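Local coordinates for protein post-proline cleaving enzyme (PDB 4HVT) that probably acts as a serine-type oligopeptidase of the prolyl oligopeptidase family, cutting peptides on the carboxyl side of proline, at residues Gly246-Asp251 with Ser255-Ile260; Asp270-Asp275 with Leu281-Ile286; Phe158-Leu163 with Pro190-Lys195. All blocks are in the same frame, centred on the assembly; numbering follows the deposited sequence.

Contact 1: Gly246-Asp251 with Ser255-Ile260; sequences GKLLSD and SSLIFI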
loop_
_atom_site.group_PDB
_atom_site.type_symbol
_atom_site.label_atom_id
_atom_site.label_comp_id
_atom_site.label_asym_id
_atom_site.label_seq_id
_atom_site.Cartn_x
_atom_site.Cartn_y
_atom_site.Cartn_z
ATOM N N GLY A 246 -6.500 17.325 -5.422
ATOM C CA GLY A 246 -7.664 16.467 -5.310
ATOM C C GLY A 246 -8.846 17.313 -4.900
ATOM O O GLY A 246 -8.705 18.481 -4.650
ATOM N N LYS A 247 -10.043 16.744 -4.835
ATOM C CA LYS A 247 -11.200 17.522 -4.341
ATOM C C LYS A 247 -11.195 17.672 -2.829
ATOM O O LYS A 247 -10.841 16.706 -2.086
ATOM C CB LYS A 247 -12.479 16.849 -4.740
ATOM C CG LYS A 247 -12.788 16.836 -6.224
ATOM C CD LYS A 247 -13.316 18.218 -6.660
ATOM C CE LYS A 247 -13.258 18.490 -8.165
ATOM N NZ LYS A 247 -13.890 17.357 -8.920
ATOM N N LEU A 248 -11.537 18.872 -2.352
ATOM C CA LEU A 248 -11.672 19.101 -0.919
ATOM C C LEU A 248 -12.918 18.412 -0.293
ATOM O O LEU A 248 -12.859 17.787 0.773
ATOM C CB LEU A 248 -11.688 20.592 -0.618
ATOM C CG LEU A 248 -11.802 21.061 0.823
ATOM C CD1 LEU A 248 -10.590 20.589 1.623
ATOM C CD2 LEU A 248 -11.900 22.570 0.925
ATOM N N LEU A 249 -14.015 18.574 -1.006
ATOM C CA LEU A 249 -15.355 18.040 -0.614
ATOM C C LEU A 249 -15.865 17.071 -1.652
ATOM O O LEU A 249 -15.251 16.857 -2.680
ATOM C CB LEU A 249 -16.386 19.146 -0.444
ATOM C CG LEU A 249 -15.938 20.335 0.411
ATOM C CD1 LEU A 249 -16.956 21.423 0.471
ATOM C CD2 LEU A 249 -15.636 19.831 1.837
ATOM N N SER A 250 -16.998 16.415 -1.359
ATOM C CA SER A 250 -17.702 15.655 -2.381
ATOM C C SER A 250 -18.093 16.599 -3.535
ATOM O O SER A 250 -18.496 17.679 -3.265
ATOM C CB SER A 250 -19.008 15.112 -1.771
ATOM O OG SER A 250 -19.824 14.539 -2.788
ATOM N N ASP A 251 -18.000 16.169 -4.793
ATOM C CA ASP A 251 -18.492 16.914 -5.935
ATOM C C ASP A 251 -19.971 17.300 -5.725
ATOM O O ASP A 251 -20.437 18.255 -6.283
ATOM C CB ASP A 251 -18.409 16.119 -7.222
ATOM C CG ASP A 251 -17.015 16.085 -7.827
ATOM O OD1 ASP A 251 -16.371 17.143 -7.865
ATOM O OD2 ASP A 251 -16.586 15.024 -8.317
ATOM N N SER A 255 -17.734 21.138 -6.641
ATOM C CA SER A 255 -16.806 20.629 -7.659
ATOM C C SER A 255 -15.651 21.621 -7.933
ATOM O O SER A 255 -14.754 21.357 -8.729
ATOM C CB SER A 255 -17.609 20.252 -8.924
ATOM O OG SER A 255 -18.370 21.360 -9.434
ATOM N N SER A 256 -15.653 22.746 -7.260
ATOM C CA SER A 256 -14.747 23.800 -7.537
ATOM C C SER A 256 -13.707 24.057 -6.436
ATOM O O SER A 256 -12.870 24.975 -6.555
ATOM C CB SER A 256 -15.549 25.072 -7.751
ATOM O OG SER A 256 -16.422 25.410 -6.664
ATOM N N LEU A 257 -13.825 23.373 -5.321
ATOM C CA LEU A 257 -12.830 23.548 -4.288
ATOM C C LEU A 257 -11.835 22.403 -4.441
ATOM O O LEU A 257 -12.175 21.250 -4.256
ATOM C CB LEU A 257 -13.482 23.576 -2.907
ATOM C CG LEU A 257 -14.369 24.824 -2.662
ATOM C CD1 LEU A 257 -15.195 24.514 -1.417
ATOM C CD2 LEU A 257 -13.604 26.178 -2.553
ATOM N N ILE A 258 -10.587 22.762 -4.708
ATOM C CA ILE A 258 -9.514 21.830 -4.875
ATOM C C ILE A 258 -8.535 21.927 -3.713
ATOM O O ILE A 258 -8.115 23.042 -3.328
ATOM C CB ILE A 258 -8.779 22.099 -6.243
ATOM C CG1 ILE A 258 -9.749 21.995 -7.450
ATOM C CG2 ILE A 258 -7.531 21.225 -6.388
ATOM C CD1 ILE A 258 -10.290 20.630 -7.745
ATOM N N PHE A 259 -8.173 20.756 -3.157
ATOM C CA PHE A 259 -7.193 20.653 -2.099
ATOM C C PHE A 259 -5.854 20.437 -2.751
ATOM O O PHE A 259 -5.636 19.435 -3.412
ATOM C CB PHE A 259 -7.596 19.477 -1.198
ATOM C CG PHE A 259 -6.636 19.195 -0.034
ATOM C CD1 PHE A 259 -6.528 20.074 1.037
ATOM C CD2 PHE A 259 -5.941 18.042 0.010
ATOM C CE1 PHE A 259 -5.705 19.818 2.110
ATOM C CE2 PHE A 259 -5.128 17.761 1.113
ATOM C CZ PHE A 259 -4.991 18.640 2.146
ATOM N N ILE A 260 -4.946 21.368 -2.512
ATOM C CA ILE A 260 -3.555 21.262 -3.021
ATOM C C ILE A 260 -2.695 20.924 -1.847
ATOM O O ILE A 260 -2.747 21.621 -0.842
ATOM C CB ILE A 260 -3.108 22.566 -3.627
ATOM C CG1 ILE A 260 -3.922 22.791 -4.939
ATOM C CG2 ILE A 260 -1.628 22.539 -3.907
ATOM C CD1 ILE A 260 -3.556 24.086 -5.605
HETATM O O HOH W 1 -14.556 20.149 -3.355
#

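Contact 2: Asp270-Asp275 with Leu281-Ile286; sequences DNYILD and LKLQKI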
loop_
_atom_site.group_PDB
_atom_site.type_symbol
_atom_site.label_atom_id
_atom_site.label_comp_id
_atom_site.label_asym_id
_atom_site.label_seq_id
_atom_site.Cartn_x
_atom_site.Cartn_y
_atom_site.Cartn_z
ATOM N N ASP A 270 2.575 21.795 3.391
ATOM C CA ASP A 270 1.894 23.048 3.122
ATOM C C ASP A 270 0.663 22.703 2.305
ATOM O O ASP A 270 0.789 22.160 1.242
ATOM C CB ASP A 270 2.712 23.998 2.251
ATOM C CG ASP A 270 3.963 24.466 2.902
ATOM O OD1 ASP A 270 3.996 24.584 4.158
ATOM O OD2 ASP A 270 4.873 24.789 2.124
ATOM N N ASN A 271 -0.517 23.042 2.802
ATOM C CA ASN A 271 -1.762 22.698 2.114
ATOM C C ASN A 271 -2.545 23.984 1.791
ATOM O O ASN A 271 -2.442 25.012 2.511
ATOM C CB ASN A 271 -2.655 21.805 2.977
ATOM C CG ASN A 271 -2.065 20.467 3.260
ATOM O OD1 ASN A 271 -1.590 19.830 2.380
ATOM N ND2 ASN A 271 -2.135 20.035 4.485
ATOM N N TYR A 272 -3.310 23.943 0.719
ATOM C CA TYR A 272 -4.038 25.092 0.233
ATOM C C TYR A 272 -5.431 24.706 -0.303
ATOM O O TYR A 272 -5.666 23.602 -0.722
ATOM C CB TYR A 272 -3.330 25.771 -0.953
ATOM C CG TYR A 272 -1.875 26.104 -0.689
ATOM C CD1 TYR A 272 -0.894 25.132 -0.720
ATOM C CD2 TYR A 272 -1.521 27.412 -0.465
ATOM C CE1 TYR A 272 0.428 25.473 -0.482
ATOM C CE2 TYR A 272 -0.203 27.740 -0.215
ATOM C CZ TYR A 272 0.736 26.733 -0.222
ATOM O OH TYR A 272 2.084 27.075 0.018
ATOM N N ILE A 273 -6.314 25.684 -0.292
ATOM C CA ILE A 273 -7.527 25.577 -1.054
ATOM C C ILE A 273 -7.366 26.386 -2.308
ATOM O O ILE A 273 -7.084 27.586 -2.234
ATOM C CB ILE A 273 -8.765 26.122 -0.288
ATOM C CG1 ILE A 273 -8.958 25.333 1.017
ATOM C CG2 ILE A 273 -10.052 25.985 -1.110
ATOM C CD1 ILE A 273 -10.101 25.854 1.840
ATOM N N LEU A 274 -7.580 25.750 -3.447
ATOM C CA LEU A 274 -7.656 26.442 -4.760
ATOM C C LEU A 274 -9.136 26.496 -5.107
ATOM O O LEU A 274 -9.827 25.458 -5.246
ATOM C CB LEU A 274 -6.915 25.706 -5.838
ATOM C CG LEU A 274 -7.045 26.250 -7.238
ATOM C CD1 LEU A 274 -6.245 27.523 -7.457
ATOM C CD2 LEU A 274 -6.606 25.208 -8.210
ATOM N N ASP A 275 -9.662 27.710 -5.210
ATOM C CA ASP A 275 -11.068 27.896 -5.507
ATOM C C ASP A 275 -11.153 28.274 -6.990
ATOM O O ASP A 275 -10.481 29.277 -7.411
ATOM C CB ASP A 275 -11.599 29.034 -4.627
ATOM C CG ASP A 275 -13.062 29.035 -4.474
ATOM O OD1 ASP A 275 -13.734 28.608 -5.416
ATOM O OD2 ASP A 275 -13.550 29.592 -3.439
ATOM N N LEU A 281 -8.605 32.807 -10.419
ATOM C CA LEU A 281 -8.353 31.741 -9.442
ATOM C C LEU A 281 -7.865 32.316 -8.106
ATOM O O LEU A 281 -7.248 33.400 -8.058
ATOM C CB LEU A 281 -7.364 30.741 -10.027
ATOM C CG LEU A 281 -7.732 30.083 -11.348
ATOM C CD1 LEU A 281 -6.577 29.242 -11.868
ATOM C CD2 LEU A 281 -8.994 29.240 -11.105
ATOM N N LYS A 282 -8.150 31.609 -7.007
ATOM C CA LYS A 282 -7.765 32.035 -5.684
ATOM C C LYS A 282 -7.071 30.885 -4.989
ATOM O O LYS A 282 -7.601 29.754 -4.986
ATOM C CB LYS A 282 -9.007 32.438 -4.856
ATOM C CG LYS A 282 -8.665 33.516 -3.822
ATOM C CD LYS A 282 -9.876 33.948 -2.928
ATOM C CE LYS A 282 -11.212 33.303 -3.249
ATOM N NZ LYS A 282 -12.306 33.874 -2.388
ATOM N N LEU A 283 -5.892 31.142 -4.446
ATOM C CA LEU A 283 -5.140 30.129 -3.737
ATOM C C LEU A 283 -4.865 30.644 -2.325
ATOM O O LEU A 283 -4.197 31.697 -2.138
ATOM C CB LEU A 283 -3.818 29.883 -4.447
ATOM C CG LEU A 283 -2.865 28.867 -3.861
ATOM C CD1 LEU A 283 -3.363 27.441 -4.081
ATOM C CD2 LEU A 283 -1.522 29.003 -4.558
ATOM N N GLN A 284 -5.377 29.892 -1.342
ATOM C CA GLN A 284 -5.333 30.326 0.035
ATOM C C GLN A 284 -4.783 29.228 0.946
ATOM O O GLN A 284 -5.217 28.105 0.865
ATOM C CB GLN A 284 -6.675 30.772 0.507
ATOM C CG GLN A 284 -7.143 32.041 -0.187
ATOM C CD GLN A 284 -8.561 32.361 0.230
ATOM O OE1 GLN A 284 -9.546 31.706 -0.208
ATOM N NE2 GLN A 284 -8.682 33.309 1.152
ATOM N N LYS A 285 -3.812 29.617 1.763
ATOM C CA LYS A 285 -3.072 28.680 2.593
ATOM C C LYS A 285 -3.899 28.206 3.767
ATOM O O LYS A 285 -4.543 29.000 4.454
ATOM C CB LYS A 285 -1.764 29.333 3.107
ATOM C CG LYS A 285 -0.771 28.345 3.705
ATOM C CD LYS A 285 0.504 29.122 4.154
ATOM C CE LYS A 285 1.738 28.255 4.086
ATOM N NZ LYS A 285 1.517 26.990 4.845
ATOM N N ILE A 286 -3.948 26.880 3.949
ATOM C CA ILE A 286 -4.660 26.260 5.068
ATOM C C ILE A 286 -3.812 26.384 6.349
ATOM O O ILE A 286 -2.594 26.127 6.336
ATOM C CB ILE A 286 -4.972 24.775 4.749
ATOM C CG1 ILE A 286 -6.087 24.713 3.735
ATOM C CG2 ILE A 286 -5.319 23.999 6.009
ATOM C CD1 ILE A 286 -6.248 23.368 3.123
HETATM O O HOH W 2 -0.963 24.089 5.450
HETATM O O HOH W 3 -9.421 29.509 -1.760
#

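Contact 3: Phe158-Leu163 with Pro190-Lys195; sequences FREWDL and PTWINK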
loop_
_atom_site.group_PDB
_atom_site.type_symbol
_atom_site.label_atom_id
_atom_site.label_comp_id
_atom_site.label_asym_id
_atom_site.label_seq_id
_atom_site.Cartn_x
_atom_site.Cartn_y
_atom_site.Cartn_z
ATOM N N PHE A 158 -2.750 8.887 -18.372
ATOM C CA PHE A 158 -4.182 8.611 -18.326
ATOM C C PHE A 158 -4.732 8.838 -19.697
ATOM O O PHE A 158 -4.094 9.457 -20.530
ATOM C CB PHE A 158 -4.908 9.516 -17.337
ATOM C CG PHE A 158 -4.577 10.980 -17.528
ATOM C CD1 PHE A 158 -5.352 11.763 -18.379
ATOM C CD2 PHE A 158 -3.583 11.536 -16.806
ATOM C CE1 PHE A 158 -5.025 13.103 -18.572
ATOM C CE2 PHE A 158 -3.247 12.873 -16.990
ATOM C CZ PHE A 158 -4.004 13.659 -17.854
ATOM N N ARG A 159 -5.947 8.340 -19.936
ATOM C CA ARG A 159 -6.657 8.605 -21.156
ATOM C C ARG A 159 -8.123 8.786 -20.831
ATOM O O ARG A 159 -8.696 8.021 -20.024
ATOM C CB ARG A 159 -6.549 7.445 -22.137
ATOM C CG ARG A 159 -5.172 7.163 -22.632
ATOM C CD ARG A 159 -5.229 5.969 -23.567
ATOM N NE ARG A 159 -5.965 6.248 -24.789
ATOM C CZ ARG A 159 -6.150 5.354 -25.760
ATOM N NH1 ARG A 159 -5.705 4.105 -25.620
ATOM N NH2 ARG A 159 -6.811 5.685 -26.846
ATOM N N GLU A 160 -8.752 9.763 -21.450
ATOM C CA GLU A 160 -10.192 9.998 -21.247
ATOM C C GLU A 160 -11.047 8.983 -22.002
ATOM O O GLU A 160 -10.728 8.611 -23.119
ATOM C CB GLU A 160 -10.538 11.400 -21.746
ATOM C CG GLU A 160 -11.910 11.887 -21.298
ATOM C CD GLU A 160 -12.292 13.222 -21.878
ATOM O OE1 GLU A 160 -11.496 13.842 -22.626
ATOM O OE2 GLU A 160 -13.401 13.679 -21.566
ATOM N N TRP A 161 -12.126 8.538 -21.384
ATOM C CA TRP A 161 -12.886 7.403 -21.859
ATOM C C TRP A 161 -14.373 7.682 -21.654
ATOM O O TRP A 161 -14.751 8.356 -20.715
ATOM C CB TRP A 161 -12.430 6.146 -21.097
ATOM C CG TRP A 161 -13.121 4.864 -21.506
ATOM C CD1 TRP A 161 -12.670 3.951 -22.414
ATOM C CD2 TRP A 161 -14.280 4.290 -20.901
ATOM N NE1 TRP A 161 -13.530 2.876 -22.470
ATOM C CE2 TRP A 161 -14.510 3.046 -21.536
ATOM C CE3 TRP A 161 -15.146 4.708 -19.906
ATOM C CZ2 TRP A 161 -15.595 2.214 -21.205
ATOM C CZ3 TRP A 161 -16.255 3.896 -19.580
ATOM C CH2 TRP A 161 -16.438 2.653 -20.217
ATOM N N ASP A 162 -15.201 7.220 -22.584
ATOM C CA ASP A 162 -16.629 7.511 -22.542
ATOM C C ASP A 162 -17.523 6.237 -22.415
ATOM O O ASP A 162 -17.449 5.322 -23.224
ATOM C CB ASP A 162 -17.049 8.294 -23.748
ATOM C CG ASP A 162 -18.483 8.815 -23.622
ATOM O OD1 ASP A 162 -19.399 8.032 -23.941
ATOM O OD2 ASP A 162 -18.705 9.998 -23.207
ATOM N N LEU A 163 -18.371 6.242 -21.412
ATOM C CA LEU A 163 -19.225 5.062 -21.060
ATOM C C LEU A 163 -20.310 4.756 -22.092
ATOM O O LEU A 163 -20.612 3.566 -22.332
ATOM C CB LEU A 163 -19.859 5.270 -19.680
ATOM C CG LEU A 163 -20.787 4.189 -19.114
ATOM C CD1 LEU A 163 -20.005 2.900 -18.986
ATOM C CD2 LEU A 163 -21.323 4.653 -17.773
ATOM N N PRO A 190 -5.015 12.824 -12.487
ATOM C CA PRO A 190 -5.810 14.038 -12.792
ATOM C C PRO A 190 -7.063 14.144 -11.946
ATOM O O PRO A 190 -7.626 13.120 -11.507
ATOM C CB PRO A 190 -6.195 13.834 -14.244
ATOM C CG PRO A 190 -6.359 12.309 -14.346
ATOM C CD PRO A 190 -5.270 11.760 -13.457
ATOM N N THR A 191 -7.503 15.398 -11.769
ATOM C CA THR A 191 -8.706 15.761 -11.067
ATOM C C THR A 191 -9.579 16.609 -12.008
ATOM O O THR A 191 -9.130 17.540 -12.609
ATOM C CB THR A 191 -8.380 16.528 -9.775
ATOM O OG1 THR A 191 -7.688 15.638 -8.890
ATOM C CG2 THR A 191 -9.667 17.031 -9.064
ATOM N N TRP A 192 -10.862 16.218 -12.143
ATOM C CA TRP A 192 -11.767 17.039 -12.934
ATOM C C TRP A 192 -12.090 18.387 -12.238
ATOM O O TRP A 192 -12.342 18.409 -11.026
ATOM C CB TRP A 192 -13.083 16.319 -13.198
ATOM C CG TRP A 192 -13.039 15.139 -14.070
ATOM C CD1 TRP A 192 -12.901 13.853 -13.665
ATOM C CD2 TRP A 192 -13.143 15.097 -15.491
ATOM N NE1 TRP A 192 -12.966 13.001 -14.715
ATOM C CE2 TRP A 192 -13.065 13.738 -15.869
ATOM C CE3 TRP A 192 -13.249 16.060 -16.492
ATOM C CZ2 TRP A 192 -13.136 13.329 -17.171
ATOM C CZ3 TRP A 192 -13.321 15.640 -17.806
ATOM C CH2 TRP A 192 -13.287 14.269 -18.122
ATOM N N ILE A 193 -12.090 19.488 -12.990
ATOM C CA ILE A 193 -12.499 20.847 -12.549
ATOM C C ILE A 193 -13.984 21.018 -13.023
ATOM O O ILE A 193 -14.918 21.462 -12.260
ATOM C CB ILE A 193 -11.506 21.933 -13.147
ATOM C CG1 ILE A 193 -10.077 21.890 -12.556
ATOM C CG2 ILE A 193 -11.973 23.373 -12.989
ATOM C CD1 ILE A 193 -9.982 21.937 -11.045
ATOM N N ASN A 194 -14.199 20.738 -14.308
ATOM C CA ASN A 194 -15.509 20.759 -14.883
ATOM C C ASN A 194 -15.483 19.822 -16.087
ATOM O O ASN A 194 -14.470 19.177 -16.322
ATOM C CB ASN A 194 -16.020 22.186 -15.166
ATOM C CG ASN A 194 -15.210 22.953 -16.211
ATOM O OD1 ASN A 194 -14.705 22.390 -17.181
ATOM N ND2 ASN A 194 -15.096 24.293 -16.029
ATOM N N LYS A 195 -16.542 19.766 -16.885
ATOM C CA LYS A 195 -16.554 18.778 -17.937
ATOM C C LYS A 195 -15.489 19.007 -19.018
ATOM O O LYS A 195 -15.177 18.063 -19.780
ATOM C CB LYS A 195 -17.924 18.682 -18.587
ATOM C CG LYS A 195 -18.333 19.907 -19.353
ATOM C CD LYS A 195 -19.770 19.722 -19.836
ATOM C CE LYS A 195 -20.216 20.935 -20.585
ATOM N NZ LYS A 195 -19.409 21.338 -21.771
#

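Contact 1: Gly246-Asp251 with Ser255-Ile260
The carbonyl oxygen of Leu-257 is gripped twice. Leu-248 N reaches Leu-257 O over 3.1 Å in a nearly straight bond (176° at the hydrogen), although the donor stands 35° out of the carbonyl plane. A water 2.8 Å from Leu-257 O is the second partner. The same water accepts from Leu-249 N at 2.9 Å, so it links the two chains just past the last direct backbone bond, Leu-248 N to Leu-257 O. Further along, Gly-246 and Phe-259 form an antiparallel hydrogen-bonded pair, each amide answering the other's carbonyl; Phe-259 N lies 2.8 Å from Gly-246 O. Lys-247 leaves the strand on the side turned from its neighbour, but a bend at chi2 (-78°) folds the chain back. Its CE then rests on the CD1 methyl of Ile-258 and sits 3.3 Å from Ser-255 O. From there NZ meets the syn lone pair of Asp-251 OD1 at 2.7 Å, a salt bridge within 246-251 that ties the strand end to the loop; NZ also bonds Trp-192 O. The leucines pack on the other side. Leu-249 and Leu-257 lie alongside each other, pointing the same way, with CD1 to CD1 at 4.0 Å. Leu-248 instead crosses Phe-259 at about a right angle, its CD1 4.1 Å from Phe-259 CD1, and Val-302 touches both Leu-248 and Leu-249. These residues build the turn end of a beta hairpin, the first two strands of a four-stranded antiparallel blade in the beta-propeller domain.

Contact 2: Asp270-Asp275 with Leu281-Ile286
Tyr-272 to Asp-275 pair with Lys-285 to Lys-282 in antiparallel register, the segment axes 4.6 Å apart at closest and 151° between their directions. Ile-273 and Gln-284 exchange two amide-carbonyl bonds, the shorter from Ile-273 N to Gln-284 O at 2.9 Å. Asp-275 and Lys-282 repeat the pattern with one sound bond and one weak one. At the other end, past Ile-273 and Gln-284, Ile-286 N bonds Asn-271 O at 2.8 Å. On one face, the side chain of Tyr-272 passes obliquely by its cross-strand neighbours: its CB lies 3.5 Å from Leu-283 CD1, while ring atoms CD2 and CE2 touch CA, CB and CG of Lys-285. With chi1 at -52° the ring swings away from its own carbonyl carbon and lies against Lys-285. The Lys-285 chain continues to a long salt bridge, NZ to Asp-270 OD1 at 3.5 Å, and the other carboxylate oxygen of Asp-270 is held by Tyr-240. Ile-286 points its CB toward segment 270-275. Its CD1 packs against CB of Asn-271 and meets Ile-273 CG1 at 4.0 Å, the two isoleucines crossing at about a right angle. Between Ile-273 and Gln-284 a water bridges, 3.1 Å from Ile-273 O and 2.7 Å from Gln-284 OE1, so the glutamine amide is tied to its partner's backbone. Lys-282, Leu-283 and Lys-285 are exposed, whereas Ile-273 and Leu-274 are buried. This is the last hairpin of a four-stranded propeller blade, with strand 282-285 at the sheet's outer edge.

Contact 3: Phe158-Leu163 with Pro190-Lys195
Phe-158 and Pro-190 pack where two neighbouring blades of the beta-propeller meet: strand 155-162 belongs to one sheet and strand 190-192 opens the next. The CB of Phe-158 leaves the backbone toward Pro-190, and chi1 of 50° lays the ring against the proline. CG already lies 3.9 Å from Pro-190 CG. The next atom out, CD2, meets both CD and CG of the proline at 3.8 Å, and CE2 ends the overlap against CB and CG. The proline thus lies over one face of the ring, with CG only 16° off the ring normal, a CH-pi contact. Pro-175 and Ile-198 also touch the phenylalanine. Two residues on, the extended chain of Glu-160 brings its carboxylate to the edge of the Trp-192 indole. This carboxylate is firmly anchored: OE2 makes salt bridges with Arg-143 and Arg-223, and OE1 accepts from Phe-173 N. The indole is positioned by a bond from NE1 to Ser-135 O. Held this way, the carboxylate and indole planes stand 68° apart, and Glu-160 OE2 meets the ring edge in plane, 3.5 Å from Trp-192 CH2.

In the fold
Contacts 1 and 2 are successive hairpins of a single blade: strands 257-263 and 269-275 are neighbours in its sheet, joined by backbone bonds such as Leu-274 N to Ile-258 O. Contact 3 instead spans two blades, is wholly buried, and relies on side chains alone rather than on strand pairing. Burial falls across the blade: contact 1 is partly buried with none of its touching residues exposed, whereas the outer strand of contact 2 presents several residues to solvent. Contacts 1 and 3 touch through the CD1 methyls of Ile-258 and Ile-193 and through Lys-247, while contact 2 stays about 5 Å from contact 3 at the nearest atoms.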